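Cell wall binding protein cwp8 (PDB 5J6Q) probably anchors itself to the clostridial cell wall through its three CWB2 modules, as a cell wall protein associated with the S-layer. Local coordinates at residues 328-333 against 435-440; 403-408 against 443-448; 462-467 against 482-487. All blocks are in the same frame, centred on the assembly; numbering follows the deposited sequence.

Contact 1: residues 328-333 against 435-440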
ATOM      1  N   SER A 328      29.975   9.217  15.851  1.00 52.41           N
ATOM      2  CA  SER A 328      30.223   7.782  15.620  1.00 52.19           C
ATOM      3  C   SER A 328      30.057   7.282  14.183  1.00 51.45           C
ATOM      4  O   SER A 328      30.241   6.070  13.964  1.00 49.44           O
ATOM      5  CB  SER A 328      29.302   6.961  16.496  1.00 49.43           C
ATOM      6  OG  SER A 328      29.616   7.251  17.846  1.00 53.37           O
ATOM      7  N   ALA A 329      29.752   8.170  13.214  1.00 47.45           N
ATOM      8  CA  ALA A 329      29.469   7.691  11.862  1.00 48.64           C
ATOM      9  C   ALA A 329      30.678   7.106  11.157  1.00 46.17           C
ATOM     10  O   ALA A 329      30.477   6.046  10.558  1.00 42.84           O
ATOM     11  CB  ALA A 329      28.879   8.827  11.001  1.00 45.55           C
ATOM     12  N   PRO A 330      31.883   7.782  11.119  1.00 45.25           N
ATOM     13  CA  PRO A 330      33.018   7.137  10.420  1.00 45.93           C
ATOM     14  C   PRO A 330      33.410   5.856  11.155  1.00 45.26           C
ATOM     15  O   PRO A 330      33.982   5.012  10.540  1.00 49.31           O
ATOM     16  CB  PRO A 330      34.082   8.238  10.404  1.00 47.08           C
ATOM     17  CG  PRO A 330      33.665   9.157  11.490  1.00 48.42           C
ATOM     18  CD  PRO A 330      32.210   9.191  11.429  1.00 43.31           C
ATOM     19  N   LEU A 331      33.079   5.731  12.455  1.00 40.76           N
ATOM     20  CA  LEU A 331      33.401   4.584  13.242  1.00 49.33           C
ATOM     21  C   LEU A 331      32.500   3.420  12.849  1.00 51.97           C
ATOM     22  O   LEU A 331      33.042   2.320  12.594  1.00 48.58           O
ATOM     23  CB  LEU A 331      33.262   4.836  14.776  1.00 47.79           C
ATOM     24  CG  LEU A 331      33.649   3.575  15.551  1.00 50.31           C
ATOM     25  CD1 LEU A 331      35.051   3.095  15.014  1.00 47.24           C
ATOM     26  CD2 LEU A 331      33.698   3.772  16.980  1.00 40.18           C
ATOM     27  N   ALA A 332      31.122   3.650  12.794  1.00 47.70           N
ATOM     28  CA  ALA A 332      30.226   2.587  12.337  1.00 47.26           C
ATOM     29  C   ALA A 332      30.565   2.213  10.888  1.00 46.34           C
ATOM     30  O   ALA A 332      30.419   1.044  10.518  1.00 47.35           O
ATOM     31  CB  ALA A 332      28.758   3.003  12.403  1.00 46.42           C
ATOM     32  N   SER A 333      30.985   3.156  10.076  1.00 45.60           N
ATOM     33  CA  SER A 333      31.270   2.806   8.682  1.00 51.08           C
ATOM     34  C   SER A 333      32.554   2.003   8.606  1.00 59.19           C
ATOM     35  O   SER A 333      32.658   1.077   7.793  1.00 63.78           O
ATOM     36  CB  SER A 333      31.452   4.064   7.833  1.00 51.55           C
ATOM     37  OG  SER A 333      30.234   4.529   7.269  1.00 58.00           O
ATOM     38  N   ALA A 435      27.516  11.850   7.011  1.00 34.34           N
ATOM     39  CA  ALA A 435      27.663  10.877   5.927  1.00 41.84           C
ATOM     40  C   ALA A 435      29.028  11.078   5.240  1.00 36.26           C
ATOM     41  O   ALA A 435      29.714  10.136   5.029  1.00 34.46           O
ATOM     42  CB  ALA A 435      26.550  11.062   4.890  1.00 34.67           C
ATOM     43  N   ARG A 436      29.364  12.337   4.902  1.00 37.60           N
ATOM     44  CA  ARG A 436      30.592  12.652   4.179  1.00 41.50           C
ATOM     45  C   ARG A 436      31.773  12.177   4.972  1.00 42.29           C
ATOM     46  O   ARG A 436      32.664  11.546   4.364  1.00 40.89           O
ATOM     47  CB  ARG A 436      30.642  14.157   3.911  1.00 42.86           C
ATOM     48  CG  ARG A 436      31.999  14.647   3.533  1.00 42.89           C
ATOM     49  CD  ARG A 436      32.281  14.096   2.124  1.00 44.96           C
ATOM     50  NE  ARG A 436      33.584  14.502   1.644  1.00 50.07           N
ATOM     51  CZ  ARG A 436      33.922  14.528   0.350  1.00 62.05           C
ATOM     52  NH1 ARG A 436      35.141  14.911  -0.004  1.00 52.82           N
ATOM     53  NH2 ARG A 436      33.041  14.170  -0.598  1.00 45.35           N
ATOM     54  N   ALA A 437      31.773  12.417   6.313  1.00 36.10           N
ATOM     55  CA  ALA A 437      32.880  11.975   7.120  1.00 39.88           C
ATOM     56  C   ALA A 437      32.927  10.463   7.191  1.00 43.66           C
ATOM     57  O   ALA A 437      34.031   9.901   7.037  1.00 41.85           O
ATOM     58  CB  ALA A 437      32.796  12.520   8.506  1.00 35.38           C
ATOM     59  N   ALA A 438      31.753   9.793   7.406  1.00 39.93           N
ATOM     60  CA  ALA A 438      31.714   8.348   7.466  1.00 39.38           C
ATOM     61  C   ALA A 438      32.243   7.810   6.139  1.00 40.32           C
ATOM     62  O   ALA A 438      32.866   6.771   6.114  1.00 43.89           O
ATOM     63  CB  ALA A 438      30.302   7.821   7.667  1.00 38.55           C
ATOM     64  N   GLN A 439      31.955   8.501   5.071  1.00 42.97           N
ATOM     65  CA  GLN A 439      32.332   8.050   3.733  1.00 51.13           C
ATOM     66  C   GLN A 439      33.886   8.177   3.479  1.00 57.39           C
ATOM     67  O   GLN A 439      34.362   7.682   2.465  1.00 61.04           O
ATOM     68  CB  GLN A 439      31.596   8.897   2.703  1.00 50.71           C
ATOM     69  CG  GLN A 439      31.816   8.371   1.295  1.00 55.32           C
ATOM     70  CD  GLN A 439      31.325   9.270   0.214  1.00 54.86           C
ATOM     71  OE1 GLN A 439      31.914   9.349  -0.889  1.00 58.00           O
ATOM     72  NE2 GLN A 439      30.243   9.952   0.439  1.00 52.10           N
ATOM     73  N   PHE A 440      34.643   8.815   4.392  1.00 60.42           N
ATOM     74  CA  PHE A 440      36.056   9.031   4.128  1.00 63.19           C
ATOM     75  C   PHE A 440      36.921   8.780   5.330  1.00 59.93           C
ATOM     76  O   PHE A 440      38.053   9.211   5.287  1.00 62.17           O
ATOM     77  CB  PHE A 440      36.310  10.487   3.626  1.00 60.33           C
ATOM     78  CG  PHE A 440      35.896  10.732   2.197  1.00 66.67           C
ATOM     79  CD1 PHE A 440      34.607  11.099   1.890  1.00 70.95           C
ATOM     80  CD2 PHE A 440      36.792  10.562   1.159  1.00 80.43           C
ATOM     81  CE1 PHE A 440      34.219  11.288   0.580  1.00 71.51           C
ATOM     82  CE2 PHE A 440      36.396  10.755  -0.156  1.00 87.43           C
ATOM     83  CZ  PHE A 440      35.108  11.117  -0.433  1.00 79.69           C
TER
HETATM   84  O   HOH W   1      34.763   5.661   7.926  1.00 63.41           O

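Contact 2: residues 403-408 against 443-448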
ATOM      1  N   GLU A 403      35.767  15.089  24.950  1.00 71.49           N
ATOM      2  CA  GLU A 403      36.716  14.014  25.204  1.00 76.94           C
ATOM      3  C   GLU A 403      36.275  12.739  24.509  1.00 72.59           C
ATOM      4  O   GLU A 403      37.111  12.021  23.969  1.00 70.07           O
ATOM      5  CB  GLU A 403      36.852  13.780  26.715  1.00 81.55           C
ATOM      6  CG  GLU A 403      37.633  14.890  27.390  1.00 98.12           C
ATOM      7  CD  GLU A 403      37.707  14.710  28.888  1.00114.52           C
ATOM      8  OE1 GLU A 403      37.946  13.568  29.344  1.00121.12           O
ATOM      9  OE2 GLU A 403      37.523  15.712  29.607  1.00123.56           O
ATOM     10  N   THR A 404      34.977  12.448  24.519  1.00 68.71           N
ATOM     11  CA  THR A 404      34.530  11.257  23.845  1.00 67.66           C
ATOM     12  C   THR A 404      34.863  11.334  22.360  1.00 66.13           C
ATOM     13  O   THR A 404      35.322  10.337  21.806  1.00 66.15           O
ATOM     14  CB  THR A 404      33.074  11.075  24.152  1.00 70.24           C
ATOM     15  OG1 THR A 404      33.003  10.845  25.581  1.00 66.03           O
ATOM     16  CG2 THR A 404      32.432   9.909  23.337  1.00 67.82           C
ATOM     17  N   SER A 405      34.732  12.512  21.723  1.00 62.32           N
ATOM     18  CA  SER A 405      34.982  12.566  20.302  1.00 59.04           C
ATOM     19  C   SER A 405      36.417  12.234  20.025  1.00 59.67           C
ATOM     20  O   SER A 405      36.675  11.497  19.086  1.00 59.55           O
ATOM     21  CB  SER A 405      34.556  13.912  19.701  1.00 58.03           C
ATOM     22  OG  SER A 405      35.447  15.001  19.914  1.00 58.81           O
ATOM     23  N   LEU A 406      37.380  12.735  20.848  1.00 59.35           N
ATOM     24  CA  LEU A 406      38.794  12.359  20.602  1.00 60.39           C
ATOM     25  C   LEU A 406      38.993  10.809  20.781  1.00 56.21           C
ATOM     26  O   LEU A 406      39.738  10.184  20.038  1.00 52.94           O
ATOM     27  CB  LEU A 406      39.709  13.153  21.560  1.00 66.06           C
ATOM     28  CG  LEU A 406      39.466  14.661  21.494  1.00 76.54           C
ATOM     29  CD1 LEU A 406      39.898  15.344  22.808  1.00 80.91           C
ATOM     30  CD2 LEU A 406      40.241  15.232  20.327  1.00 74.59           C
ATOM     31  N   GLU A 407      38.329  10.197  21.740  1.00 55.38           N
ATOM     32  CA  GLU A 407      38.426   8.745  21.882  1.00 63.32           C
ATOM     33  C   GLU A 407      37.891   8.038  20.615  1.00 65.07           C
ATOM     34  O   GLU A 407      38.532   7.108  20.120  1.00 62.82           O
ATOM     35  CB  GLU A 407      37.643   8.283  23.112  1.00 68.14           C
ATOM     36  CG  GLU A 407      38.247   8.819  24.401  1.00 76.36           C
ATOM     37  CD  GLU A 407      39.710   8.414  24.570  1.00 85.96           C
ATOM     38  OE1 GLU A 407      40.474   9.208  25.141  1.00 90.56           O
ATOM     39  OE2 GLU A 407      40.099   7.304  24.124  1.00 88.36           O
ATOM     40  N   ILE A 408      36.715   8.501  20.069  1.00 65.27           N
ATOM     41  CA  ILE A 408      36.160   7.896  18.837  1.00 58.94           C
ATOM     42  C   ILE A 408      37.197   8.061  17.802  1.00 53.91           C
ATOM     43  O   ILE A 408      37.546   7.135  17.052  1.00 51.20           O
ATOM     44  CB  ILE A 408      34.873   8.651  18.357  1.00 52.77           C
ATOM     45  CG1 ILE A 408      33.706   8.364  19.279  1.00 53.37           C
ATOM     46  CG2 ILE A 408      34.537   8.276  16.939  1.00 43.46           C
ATOM     47  CD1 ILE A 408      32.506   9.345  18.987  1.00 54.46           C
ATOM     48  N   PRO A 443      37.541  11.966  10.951  1.00 53.53           N
ATOM     49  CA  PRO A 443      36.984  12.101  12.286  1.00 50.03           C
ATOM     50  C   PRO A 443      36.187  13.392  12.394  1.00 49.49           C
ATOM     51  O   PRO A 443      36.343  14.340  11.602  1.00 46.21           O
ATOM     52  CB  PRO A 443      38.228  12.084  13.196  1.00 51.22           C
ATOM     53  CG  PRO A 443      39.369  12.422  12.286  1.00 53.44           C
ATOM     54  CD  PRO A 443      39.007  11.841  10.983  1.00 53.84           C
ATOM     55  N   ILE A 444      35.361  13.446  13.427  1.00 49.19           N
ATOM     56  CA  ILE A 444      34.568  14.602  13.654  1.00 50.18           C
ATOM     57  C   ILE A 444      34.978  14.991  15.027  1.00 50.85           C
ATOM     58  O   ILE A 444      34.626  14.307  15.985  1.00 48.37           O
ATOM     59  CB  ILE A 444      33.045  14.275  13.597  1.00 49.96           C
ATOM     60  CG1 ILE A 444      32.583  14.042  12.133  1.00 43.99           C
ATOM     61  CG2 ILE A 444      32.277  15.403  14.234  1.00 40.54           C
ATOM     62  CD1 ILE A 444      31.163  13.397  12.096  1.00 40.03           C
ATOM     63  N   ILE A 445      35.686  16.103  15.138  1.00 52.94           N
ATOM     64  CA  ILE A 445      36.186  16.505  16.426  1.00 51.07           C
ATOM     65  C   ILE A 445      35.266  17.557  16.929  1.00 53.46           C
ATOM     66  O   ILE A 445      34.965  18.512  16.206  1.00 54.88           O
ATOM     67  CB  ILE A 445      37.648  17.015  16.211  1.00 54.84           C
ATOM     68  CG1 ILE A 445      38.545  15.870  15.614  1.00 47.72           C
ATOM     69  CG2 ILE A 445      38.202  17.528  17.535  1.00 53.08           C
ATOM     70  CD1 ILE A 445      38.542  14.594  16.522  1.00 46.48           C
ATOM     71  N   VAL A 446      34.816  17.384  18.131  1.00 49.29           N
ATOM     72  CA  VAL A 446      33.910  18.290  18.793  1.00 48.39           C
ATOM     73  C   VAL A 446      34.798  19.124  19.745  1.00 55.90           C
ATOM     74  O   VAL A 446      35.574  18.517  20.488  1.00 57.78           O
ATOM     75  CB  VAL A 446      32.906  17.449  19.562  1.00 46.32           C
ATOM     76  CG1 VAL A 446      31.917  18.331  20.317  1.00 44.74           C
ATOM     77  CG2 VAL A 446      32.167  16.500  18.622  1.00 44.76           C
ATOM     78  N   THR A 447      34.657  20.492  19.759  1.00 62.62           N
ATOM     79  CA  THR A 447      35.515  21.309  20.613  1.00 70.47           C
ATOM     80  C   THR A 447      34.737  22.387  21.388  1.00 73.44           C
ATOM     81  O   THR A 447      33.640  22.822  20.987  1.00 72.46           O
ATOM     82  CB  THR A 447      36.633  21.942  19.737  1.00 73.83           C
ATOM     83  OG1 THR A 447      37.596  22.581  20.605  1.00 74.79           O
ATOM     84  CG2 THR A 447      36.077  22.978  18.744  1.00 71.15           C
ATOM     85  N   GLY A 448      35.314  22.791  22.530  1.00 72.45           N
ATOM     86  CA  GLY A 448      34.717  23.812  23.366  1.00 69.48           C
ATOM     87  C   GLY A 448      35.290  25.113  22.876  1.00 75.92           C
ATOM     88  O   GLY A 448      35.779  25.182  21.753  1.00 78.50           O
TER

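Contact 3: residues 462-467 against 482-487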
ATOM      1  N   LYS A 462      47.093  17.303   8.986  1.00126.38           N
ATOM      2  CA  LYS A 462      45.984  16.904   8.124  1.00122.15           C
ATOM      3  C   LYS A 462      45.150  18.117   7.700  1.00118.16           C
ATOM      4  O   LYS A 462      45.217  19.167   8.337  1.00115.53           O
ATOM      5  CB  LYS A 462      45.083  15.879   8.847  1.00122.05           C
ATOM      6  CG  LYS A 462      45.750  15.214  10.054  1.00125.28           C
ATOM      7  CD  LYS A 462      45.612  13.696  10.005  1.00129.38           C
ATOM      8  CE  LYS A 462      46.648  13.009  10.867  1.00134.44           C
ATOM      9  NZ  LYS A 462      46.023  12.034  11.806  1.00140.71           N
ATOM     10  N   GLU A 463      44.381  17.977   6.615  1.00112.28           N
ATOM     11  CA  GLU A 463      43.506  19.044   6.126  1.00109.01           C
ATOM     12  C   GLU A 463      42.175  19.028   6.902  1.00102.37           C
ATOM     13  O   GLU A 463      41.507  17.996   6.978  1.00 98.12           O
ATOM     14  CB  GLU A 463      43.256  18.875   4.625  1.00112.10           C
ATOM     15  CG  GLU A 463      44.540  18.965   3.821  1.00122.41           C
ATOM     16  CD  GLU A 463      44.286  19.179   2.344  1.00132.46           C
ATOM     17  OE1 GLU A 463      43.263  19.804   1.994  1.00138.92           O
ATOM     18  OE2 GLU A 463      45.110  18.716   1.537  1.00138.48           O
ATOM     19  N   LEU A 464      41.794  20.185   7.450  1.00 91.27           N
ATOM     20  CA  LEU A 464      40.631  20.343   8.290  1.00 80.14           C
ATOM     21  C   LEU A 464      39.512  21.213   7.687  1.00 74.15           C
ATOM     22  O   LEU A 464      39.746  22.072   6.839  1.00 71.52           O
ATOM     23  CB  LEU A 464      41.126  20.953   9.633  1.00 75.88           C
ATOM     24  CG  LEU A 464      42.280  20.168  10.279  1.00 79.68           C
ATOM     25  CD1 LEU A 464      43.097  21.023  11.273  1.00 75.45           C
ATOM     26  CD2 LEU A 464      41.690  18.959  10.972  1.00 76.16           C
ATOM     27  N   GLU A 465      38.284  20.973   8.132  1.00 67.99           N
ATOM     28  CA  GLU A 465      37.119  21.738   7.673  1.00 59.47           C
ATOM     29  C   GLU A 465      36.258  21.999   8.898  1.00 51.05           C
ATOM     30  O   GLU A 465      36.111  21.117   9.743  1.00 47.41           O
ATOM     31  CB  GLU A 465      36.342  20.969   6.584  1.00 54.72           C
ATOM     32  CG  GLU A 465      35.113  21.704   6.069  1.00 65.42           C
ATOM     33  CD  GLU A 465      35.286  22.277   4.653  1.00 81.89           C
ATOM     34  OE1 GLU A 465      35.103  23.493   4.501  1.00 89.45           O
ATOM     35  OE2 GLU A 465      35.590  21.532   3.700  1.00 84.53           O
ATOM     36  N   ILE A 466      35.741  23.216   9.021  1.00 51.55           N
ATOM     37  CA  ILE A 466      34.885  23.561  10.148  1.00 50.09           C
ATOM     38  C   ILE A 466      33.425  23.603   9.704  1.00 47.63           C
ATOM     39  O   ILE A 466      33.154  24.100   8.607  1.00 46.24           O
ATOM     40  CB  ILE A 466      35.304  24.921  10.721  1.00 50.99           C
ATOM     41  CG1 ILE A 466      36.839  24.964  10.908  1.00 60.14           C
ATOM     42  CG2 ILE A 466      34.594  25.121  12.049  1.00 51.70           C
ATOM     43  CD1 ILE A 466      37.346  26.214  11.642  1.00 64.14           C
ATOM     44  N   VAL A 467      32.507  23.108  10.555  1.00 46.11           N
ATOM     45  CA  VAL A 467      31.070  23.069  10.254  1.00 51.18           C
ATOM     46  C   VAL A 467      30.368  23.749  11.434  1.00 49.24           C
ATOM     47  O   VAL A 467      30.335  23.218  12.534  1.00 50.05           O
ATOM     48  CB  VAL A 467      30.534  21.615   9.987  1.00 48.70           C
ATOM     49  CG1 VAL A 467      29.021  21.656   9.669  1.00 47.82           C
ATOM     50  CG2 VAL A 467      31.259  20.981   8.801  1.00 47.11           C
ATOM     51  N   VAL A 482      44.152  26.711  11.279  1.00143.41           N
ATOM     52  CA  VAL A 482      44.887  27.151  10.097  1.00148.79           C
ATOM     53  C   VAL A 482      46.383  26.937  10.345  1.00152.84           C
ATOM     54  O   VAL A 482      47.132  26.627   9.420  1.00155.36           O
ATOM     55  CB  VAL A 482      44.557  28.640   9.825  1.00150.45           C
ATOM     56  CG1 VAL A 482      45.311  29.139   8.600  1.00150.42           C
ATOM     57  CG2 VAL A 482      43.056  28.816   9.627  1.00150.42           C
ATOM     58  N   ASP A 483      46.803  27.099  11.607  1.00156.06           N
ATOM     59  CA  ASP A 483      48.188  26.904  12.031  1.00159.40           C
ATOM     60  C   ASP A 483      48.629  25.434  11.885  1.00161.81           C
ATOM     61  O   ASP A 483      49.687  25.175  11.314  1.00162.89           O
ATOM     62  CB  ASP A 483      48.339  27.344  13.499  1.00160.43           C
ATOM     63  CG  ASP A 483      49.777  27.402  13.969  1.00160.53           C
ATOM     64  OD1 ASP A 483      50.404  28.472  13.824  1.00160.66           O
ATOM     65  OD2 ASP A 483      50.272  26.380  14.490  1.00160.66           O
ATOM     66  N   ILE A 484      47.826  24.479  12.392  1.00164.08           N
ATOM     67  CA  ILE A 484      48.171  23.060  12.321  1.00166.55           C
ATOM     68  C   ILE A 484      47.709  22.396  11.020  1.00168.06           C
ATOM     69  O   ILE A 484      47.970  21.214  10.815  1.00168.64           O
ATOM     70  CB  ILE A 484      47.574  22.347  13.556  1.00167.46           C
ATOM     71  CG1 ILE A 484      46.037  22.463  13.566  1.00167.64           C
ATOM     72  CG2 ILE A 484      48.166  22.957  14.818  1.00167.56           C
ATOM     73  CD1 ILE A 484      45.387  21.685  14.706  1.00167.86           C
ATOM     74  N   ASP A 485      47.029  23.146  10.151  1.00169.30           N
ATOM     75  CA  ASP A 485      46.554  22.636   8.866  1.00171.72           C
ATOM     76  C   ASP A 485      47.730  22.419   7.907  1.00173.11           C
ATOM     77  O   ASP A 485      48.753  23.094   8.019  1.00173.66           O
ATOM     78  CB  ASP A 485      45.549  23.621   8.249  1.00172.71           C
ATOM     79  CG  ASP A 485      44.907  23.094   6.986  1.00173.31           C
ATOM     80  OD1 ASP A 485      43.924  22.331   7.094  1.00173.62           O
ATOM     81  OD2 ASP A 485      45.390  23.443   5.887  1.00173.62           O
ATOM     82  N   LEU A 486      47.576  21.488   6.959  1.00174.12           N
ATOM     83  CA  LEU A 486      48.620  21.147   5.995  1.00175.19           C
ATOM     84  C   LEU A 486      48.916  22.267   4.998  1.00175.57           C
ATOM     85  O   LEU A 486      50.073  22.630   4.807  1.00175.70           O
ATOM     86  CB  LEU A 486      48.187  19.885   5.230  1.00175.78           C
ATOM     87  CG  LEU A 486      49.182  19.400   4.178  1.00176.40           C
ATOM     88  CD1 LEU A 486      50.474  18.972   4.843  1.00176.72           C
ATOM     89  CD2 LEU A 486      48.588  18.232   3.417  1.00176.72           C
ATOM     90  N   ASN A 487      47.874  22.811   4.372  1.00175.59           N
ATOM     91  CA  ASN A 487      48.028  23.863   3.367  1.00174.75           C
ATOM     92  C   ASN A 487      47.823  25.266   3.939  1.00173.29           C
ATOM     93  O   ASN A 487      47.719  26.227   3.178  1.00172.51           O
ATOM     94  CB  ASN A 487      47.037  23.625   2.227  1.00175.30           C
ATOM     95  CG  ASN A 487      47.407  22.435   1.380  1.00177.54           C
ATOM     96  OD1 ASN A 487      48.157  22.575   0.411  1.00178.36           O
ATOM     97  ND2 ASN A 487      46.930  21.227   1.677  1.00179.42           N
TER

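Contact 1: residues 328-333 against 435-440
A438 presses its methyl group against A329 and S333 where two short helices, 329-334 and 434-438, meet at the junction of consecutive CWB2 modules, each helix coming from a module built round its own parallel sheet. The CB of A329 points at the other helix and stops 3.8 Å from A438 CB, methyl against methyl. S333, one turn further on, also faces across: its OG stands beside the backbone N and anti to the carbonyl carbon (chi1 -90°), which lays it 3.3 Å from A438 CB. The same methyl therefore sits between residues of successive turns, with A329 O a further neighbour. P330 meets the partner helix with its ring, CB lying 3.8 Å from both A437 O and A438 CA, while CD approaches the methyls of A437 and A438 more loosely. With only a methyl on A438, the backbones come very close: P330 CA is 3.4 Å from A438 CA. No direct hydrogen bond spans the pair. A541 of helix 531-542 packs on both S333 and A438, so the third CWB2 range also reaches this buried junction. A single water bridges the two backbones, donating to P330 O and to A438 O, 2.8 Å from each.

Contact 2: residues 403-408 against 443-448
S405 and V446 supply the polar link between helix 403-408 and strand 444-447. V446 N donates to S405 OG at 3.0 Å, and the N-H points almost straight at the oxygen (169°). The hydroxyl is turned between the backbone N and the carbonyl carbon of its own residue (chi1 78°); from there it also bonds F402 O, one turn back in the same helix. The buried serine oxygen thus joins a strand amide to a helix carbonyl. On its other edge the strand follows standard parallel pairing: I445 and T447 bond the backbone of strand 418-423, which leaves V446 N directed to the helix side at this outermost strand. Helix and strand run nearly antiparallel, at 161° with axes 7.0 Å apart, the helix covering the outer edge of this CWB2 module's parallel α/β sheet rather than one of its faces.

Van der Waals contacts surround the bond. S405 CB rests 3.7 Å from V446 CG2, the branch beside the valine's backbone N, and equally near I444 O. L406 and I445, the apolar pair, meet at about a right angle, with L406 CD2 touching I445 CG2 at 4.2 Å. Both CB atoms start off to the side, and the branches bring the ends together. I444 sends its side chain onto L326 of helix 322-327, while V446 also packs against V323 of that helix.

Contact 3: residues 462-467 against 482-487
L464 and D485 make a backbone-to-carboxylate contact inside a β-α-β unit: strand 463-467 leads into helix 475-484, and D485 is the first residue beyond the helical part as the chain turns toward strand 491-493 of the same parallel sheet. L464 N donates to D485 OD1 at 3.0 Å with an angle of 164°, meeting the oxygen nearly along its C-O axis. The aspartate reaches the strand because CG is anti to the backbone N (chi1 -174°). Its other oxygen, OD2, accepts from K489 N and, weakly, from N487 N, so one carboxylate ties the beginning of the strand to the loop after the helix and its rotation is fixed from both ends.

Next to this bond L464 and I484 cross at about a right angle, L464 CD1 lying 4.0 Å from I484 CG1. L459 of helix 453-459 packs on both residues and continues the buried side of the contact. The outer side is more exposed. There E463, extended beyond CG, crosses L486 obliquely, with E463 CG 4.0 Å from L486 CB. The principal charged partner of E463 is K417, whose NZ forms a salt bridge with OE2; this probably also tempers the proximity of the D485 carboxylate. N487 ends beside the same glutamate, its amide plane turned 74° from the carboxylate. E463 OE2 and N487 ND2 are 3.1 Å apart, but the angle is too poor for a hydrogen bond.

How the contacts relate
Contacts 1 and 2 touch directly, their centres 14 Å apart: A437 CB meets I444 CG1 at 3.9 Å, and S328 OG lies 3.7 Å from I408 CD1. Helix 434-438 is followed, after a short loop, by strand 444-447, so the junction between modules in contact 1 and the helix-against-edge-strand packing of contact 2 use neighbouring parts of the chain. Contact 3 stands apart, with its centre 15 Å from that of contact 2 and 19 Å from that of contact 1, and touches neither. It is nevertheless joined to contact 2 through one parallel sheet, in which strand 418-423 separates 444-447 from 463-467.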